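Ferrous iron uptake transporter protein B (Streptococcus thermophilus, PDB 3TAH) probably drives GTP-dependent uptake of ferrous iron across the cell membrane, its cytosolic G-protein domain, the part present here, binding guanine nucleotide. Local coordinates at residues L76-A90 with L103-I117. The protein carries 1 engineered substitution. Numbering follows the deposited sequence. Where two conformers were deposited one is given.
Sequences LLSQRADSILNVVDA and LIETGIPVTIALNMI. With BGO (3'-O-(N-methylanthraniloyl)guanosine-5'-diphosphate), chain C.
Strands 83-89 and 110-115 run parallel, their axes inclined by 26°, and seven backbone hydrogen bonds zip them together from Ile84 N to Pro109 O (2.9 Å) as far as Ala90 N to Asn115 O. On the face carrying Ile84, Asn86 and Val88, Ile84 meets Ile108, in the conformer described, at about a right angle, CG1 lying 3.8 Å from Ile108 CG2. The CG1 branch of Ile84, anti to the carbonyl carbon (chi1 -68°), carries CD1 to within 3.6 Å of Thr106 OG1. That hydroxyl gives its proton to Leu103 O at 2.7 Å, in the carbonyl plane, and this oxygen also accepts from Thr106 N. Leu103 splays its two methyls: CD2 packs on Leu76 CD1, while CD1 rests 3.6 Å from CG of the buried amide of Asn86, whose OD1 is hydrogen-bonded to Thr100 and ND2 to Ile9 O. The strands and helix 93-105 form a beta-alpha-beta unit of the P-loop GTPase fold, and strand 110-115 leads into the guanine-recognition loop. There Asn115 ND2 donates to N7 of the bound nucleotide at 3.2 Å and also to Ser14 O in the P-loop, while Thr143 holds OD1. Met116 N donates to O6. In one of its two conformers the Met116 chain, bent at chi2 (-86°), brings SD to 3.5 Å from guanine C5, and Met116 CG touches Asp89 OD1, itself hydrogen-bonded to Thr91 OG1.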
# COMPACT_ATOMS: atom_id res chain seq x y z
N LEU A 76 -3.20 6.48 -6.35
CA LEU A 76 -2.62 5.15 -6.60
C LEU A 76 -3.38 4.30 -7.62
O LEU A 76 -2.77 3.55 -8.37
CB LEU A 76 -2.42 4.38 -5.29
CG LEU A 76 -1.40 5.03 -4.35
CD1 LEU A 76 -1.39 4.29 -3.03
CD2 LEU A 76 0.02 5.07 -4.99
N LEU A 77 -4.71 4.42 -7.63
CA LEU A 77 -5.55 3.71 -8.61
C LEU A 77 -5.54 4.37 -10.00
O LEU A 77 -5.98 3.75 -10.96
CB LEU A 77 -6.98 3.58 -8.11
CG LEU A 77 -7.26 2.31 -7.31
CD1 LEU A 77 -6.15 2.04 -6.30
CD2 LEU A 77 -8.63 2.37 -6.64
N SER A 78 -5.03 5.60 -10.12
CA SER A 78 -4.97 6.31 -11.42
C SER A 78 -3.87 5.76 -12.33
O SER A 78 -3.79 6.13 -13.50
CB SER A 78 -4.73 7.81 -11.21
OG SER A 78 -3.37 8.12 -10.89
N GLN A 79 -3.00 4.90 -11.79
CA GLN A 79 -1.90 4.31 -12.52
C GLN A 79 -0.90 5.37 -13.06
O GLN A 79 -0.28 5.16 -14.10
CB GLN A 79 -2.41 3.38 -13.64
CG GLN A 79 -3.58 2.45 -13.22
CD GLN A 79 -3.82 1.30 -14.20
OE1 GLN A 79 -4.91 1.18 -14.78
NE2 GLN A 79 -2.81 0.47 -14.39
N ARG A 80 -0.76 6.50 -12.36
CA ARG A 80 0.24 7.52 -12.70
C ARG A 80 1.58 7.25 -12.00
O ARG A 80 2.63 7.69 -12.48
CB ARG A 80 -0.23 8.92 -12.31
N ALA A 81 1.55 6.55 -10.86
CA ALA A 81 2.78 6.17 -10.17
C ALA A 81 3.43 4.93 -10.79
O ALA A 81 2.75 3.94 -11.07
CB ALA A 81 2.49 5.92 -8.69
N ASP A 82 4.74 4.98 -10.99
CA ASP A 82 5.51 3.85 -11.46
C ASP A 82 5.85 2.91 -10.31
O ASP A 82 5.93 1.71 -10.53
CB ASP A 82 6.80 4.32 -12.13
CG ASP A 82 6.53 5.17 -13.36
OD1 ASP A 82 6.02 4.61 -14.34
OD2 ASP A 82 6.81 6.37 -13.33
N SER A 83 6.04 3.46 -9.12
CA SER A 83 6.50 2.74 -7.93
C SER A 83 5.84 3.32 -6.69
O SER A 83 5.51 4.50 -6.67
CB SER A 83 8.02 2.89 -7.80
OG SER A 83 8.46 2.87 -6.45
N ILE A 84 5.62 2.49 -5.67
CA ILE A 84 5.24 2.97 -4.34
C ILE A 84 6.45 2.77 -3.43
O ILE A 84 6.95 1.66 -3.35
CB ILE A 84 4.05 2.21 -3.75
CG1 ILE A 84 2.76 2.48 -4.53
CG2 ILE A 84 3.81 2.61 -2.29
CD1 ILE A 84 1.58 1.63 -4.06
N LEU A 85 6.90 3.84 -2.77
CA LEU A 85 7.94 3.77 -1.74
C LEU A 85 7.22 3.95 -0.41
O LEU A 85 6.75 5.04 -0.05
CB LEU A 85 9.03 4.83 -1.96
CG LEU A 85 10.19 4.84 -0.97
CD1 LEU A 85 10.87 3.49 -0.79
CD2 LEU A 85 11.22 5.88 -1.43
N ASN A 86 7.11 2.84 0.31
CA ASN A 86 6.30 2.73 1.52
C ASN A 86 7.22 2.90 2.72
O ASN A 86 8.08 2.05 2.96
CB ASN A 86 5.57 1.36 1.50
CG ASN A 86 4.75 1.07 2.75
OD1 ASN A 86 4.51 -0.10 3.08
ND2 ASN A 86 4.30 2.11 3.44
N VAL A 87 7.04 4.01 3.44
CA VAL A 87 7.81 4.30 4.67
C VAL A 87 7.11 3.59 5.84
O VAL A 87 5.94 3.86 6.12
CB VAL A 87 7.94 5.82 4.94
CG1 VAL A 87 8.75 6.10 6.20
CG2 VAL A 87 8.55 6.51 3.73
N VAL A 88 7.84 2.69 6.48
CA VAL A 88 7.35 1.87 7.58
C VAL A 88 8.20 2.09 8.84
O VAL A 88 9.43 2.00 8.78
CB VAL A 88 7.38 0.37 7.17
CG1 VAL A 88 7.16 -0.59 8.37
CG2 VAL A 88 6.35 0.12 6.06
N ASP A 89 7.53 2.37 9.95
CA ASP A 89 8.15 2.51 11.26
C ASP A 89 8.51 1.15 11.84
O ASP A 89 7.64 0.41 12.34
CB ASP A 89 7.17 3.24 12.20
CG ASP A 89 7.73 3.46 13.60
OD1 ASP A 89 8.87 3.07 13.90
OD2 ASP A 89 7.00 4.04 14.41
N ALA A 90 9.81 0.84 11.81
CA ALA A 90 10.33 -0.44 12.29
C ALA A 90 9.97 -0.74 13.74
O ALA A 90 9.85 -1.91 14.10
CB ALA A 90 11.83 -0.51 12.13
N LEU A 103 -1.49 -1.36 0.00
CA LEU A 103 -0.64 -0.78 -1.05
C LEU A 103 -0.23 -1.84 -2.08
O LEU A 103 -0.30 -1.58 -3.29
CB LEU A 103 0.58 -0.09 -0.45
CG LEU A 103 0.30 1.09 0.48
CD1 LEU A 103 1.59 1.55 1.19
CD2 LEU A 103 -0.37 2.28 -0.24
N ILE A 104 0.18 -3.03 -1.62
CA ILE A 104 0.57 -4.11 -2.53
C ILE A 104 -0.59 -4.44 -3.47
O ILE A 104 -0.40 -4.66 -4.66
CB ILE A 104 1.05 -5.37 -1.75
CG1 ILE A 104 2.34 -5.06 -0.97
CG2 ILE A 104 1.28 -6.55 -2.71
CD1 ILE A 104 2.79 -6.13 0.06
N GLU A 105 -1.80 -4.47 -2.91
CA GLU A 105 -3.00 -4.85 -3.66
C GLU A 105 -3.38 -3.87 -4.78
O GLU A 105 -4.11 -4.24 -5.70
CB GLU A 105 -4.16 -5.03 -2.68
CG GLU A 105 -3.93 -6.27 -1.81
CD GLU A 105 -4.77 -6.33 -0.56
OE1 GLU A 105 -5.50 -5.35 -0.25
OE2 GLU A 105 -4.70 -7.37 0.13
N THR A 106 -2.88 -2.64 -4.73
CA THR A 106 -3.10 -1.67 -5.82
C THR A 106 -2.48 -2.12 -7.15
O THR A 106 -2.87 -1.65 -8.24
CB THR A 106 -2.55 -0.26 -5.50
OG1 THR A 106 -1.12 -0.30 -5.48
CG2 THR A 106 -3.12 0.28 -4.17
N GLY A 107 -1.49 -3.01 -7.08
CA GLY A 107 -0.77 -3.48 -8.24
C GLY A 107 0.37 -2.60 -8.70
O GLY A 107 1.00 -2.92 -9.71
N ILE A 108 0.66 -1.50 -8.00
CA ILE A 108 1.85 -0.69 -8.28
C ILE A 108 2.94 -1.23 -7.35
O ILE A 108 2.77 -1.17 -6.13
CB ILE A 108 1.64 0.77 -7.97
CG1 ILE A 108 0.50 1.33 -8.81
CG2 ILE A 108 2.93 1.54 -8.25
CD1 ILE A 108 0.24 2.77 -8.54
N PRO A 109 4.04 -1.77 -7.91
CA PRO A 109 5.05 -2.44 -7.07
C PRO A 109 5.54 -1.60 -5.90
O PRO A 109 5.87 -0.42 -6.08
CB PRO A 109 6.19 -2.72 -8.05
CG PRO A 109 5.46 -2.95 -9.30
CD PRO A 109 4.41 -1.89 -9.34
N VAL A 110 5.56 -2.23 -4.73
CA VAL A 110 5.95 -1.60 -3.48
C VAL A 110 7.40 -1.90 -3.13
O VAL A 110 7.84 -3.04 -3.31
CB VAL A 110 5.01 -2.08 -2.34
CG1 VAL A 110 5.53 -1.68 -0.97
CG2 VAL A 110 3.59 -1.55 -2.59
N THR A 111 8.12 -0.88 -2.66
CA THR A 111 9.45 -1.00 -2.06
C THR A 111 9.32 -0.37 -0.66
O THR A 111 8.74 0.71 -0.53
CB THR A 111 10.51 -0.25 -2.88
OG1 THR A 111 10.68 -0.89 -4.16
CG2 THR A 111 11.85 -0.21 -2.14
N ILE A 112 9.83 -1.03 0.37
CA ILE A 112 9.68 -0.54 1.75
C ILE A 112 10.96 0.12 2.26
O ILE A 112 12.01 -0.50 2.15
CB ILE A 112 9.27 -1.67 2.73
CG1 ILE A 112 7.83 -2.15 2.45
CG2 ILE A 112 9.39 -1.20 4.18
CD1 ILE A 112 7.42 -3.38 3.32
N ALA A 113 10.85 1.34 2.79
CA ALA A 113 11.91 1.97 3.57
C ALA A 113 11.53 1.61 5.00
O ALA A 113 10.57 2.14 5.55
CB ALA A 113 11.98 3.50 3.38
N LEU A 114 12.29 0.70 5.60
CA LEU A 114 12.05 0.21 6.94
C LEU A 114 12.80 1.21 7.81
O LEU A 114 13.98 1.01 8.12
CB LEU A 114 12.55 -1.23 7.09
CG LEU A 114 12.38 -1.86 8.48
CD1 LEU A 114 10.90 -2.01 8.80
CD2 LEU A 114 13.07 -3.22 8.61
N ASN A 115 12.08 2.27 8.18
CA ASN A 115 12.62 3.48 8.81
C ASN A 115 12.65 3.37 10.34
O ASN A 115 12.07 2.44 10.91
CB ASN A 115 11.85 4.71 8.29
CG ASN A 115 12.56 6.04 8.57
OD1 ASN A 115 13.74 6.19 8.28
ND2 ASN A 115 11.83 7.00 9.12
N MET A 116 13.32 4.29 11.02
CA MET A 116 13.49 4.25 12.48
C MET A 116 14.35 3.08 12.92
O MET A 116 14.26 2.65 14.08
CB MET A 116 12.16 4.15 13.22
CG MET A 116 11.18 5.23 12.87
SD MET A 116 11.48 6.67 13.90
CE MET A 116 10.26 7.77 13.19
N ILE A 117 15.19 2.57 12.02
CA ILE A 117 15.99 1.38 12.31
C ILE A 117 16.99 1.63 13.46
O ILE A 117 17.34 0.71 14.22
CB ILE A 117 16.67 0.82 11.01
CG1 ILE A 117 16.83 -0.70 11.10
CG2 ILE A 117 18.00 1.53 10.70
CD1 ILE A 117 15.49 -1.45 11.03
C' BGO C . 10.66 14.90 15.73
N1 BGO C . 15.05 7.72 13.27
C2 BGO C . 14.76 8.48 14.42
N2 BGO C . 15.41 8.25 15.56
N3 BGO C . 13.82 9.44 14.37
C4 BGO C . 13.17 9.67 13.21
C5 BGO C . 13.41 8.95 12.03
C6 BGO C . 14.38 7.94 12.06
O6 BGO C . 14.66 7.26 11.07
N7 BGO C . 12.60 9.44 11.10
C8 BGO C . 11.87 10.42 11.62
N9 BGO C . 12.23 10.55 12.90
PA BGO C . 8.14 12.71 10.54
PB BGO C . 5.76 11.82 9.12
C1' BGO C . 10.98 15.28 17.19
O1' BGO C . 10.67 15.75 14.85
O1A BGO C . 9.03 12.74 9.37
C1B BGO C . 11.75 11.43 13.93
O1B BGO C . 5.53 10.45 8.66
C2' BGO C . 11.53 16.53 17.52
N2' BGO C . 11.78 17.46 16.60
O2' BGO C . 12.48 13.65 13.69
O2A BGO C . 7.52 13.98 11.03
C2B BGO C . 11.37 12.78 13.59
O2B BGO C . 6.22 12.74 8.09
C3' BGO C . 11.80 16.81 18.85
O3' BGO C . 10.38 13.67 15.42
O3A BGO C . 6.91 11.68 10.27
C3B BGO C . 10.14 13.45 14.02
O3B BGO C . 4.63 12.37 9.94
C4' BGO C . 11.56 15.87 19.84
O4' BGO C . 10.37 10.98 14.19
C4B BGO C . 9.38 12.14 14.17
C5' BGO C . 11.02 14.62 19.53
O5' BGO C . 8.93 12.02 11.76
C5B BGO C . 8.35 11.84 13.06
C6' BGO C . 10.73 14.33 18.19
CM' BGO C . 11.86 18.90 16.90
O HOH W 1 -3.23 0.63 -9.78
O HOH W 2 8.65 0.02 -5.87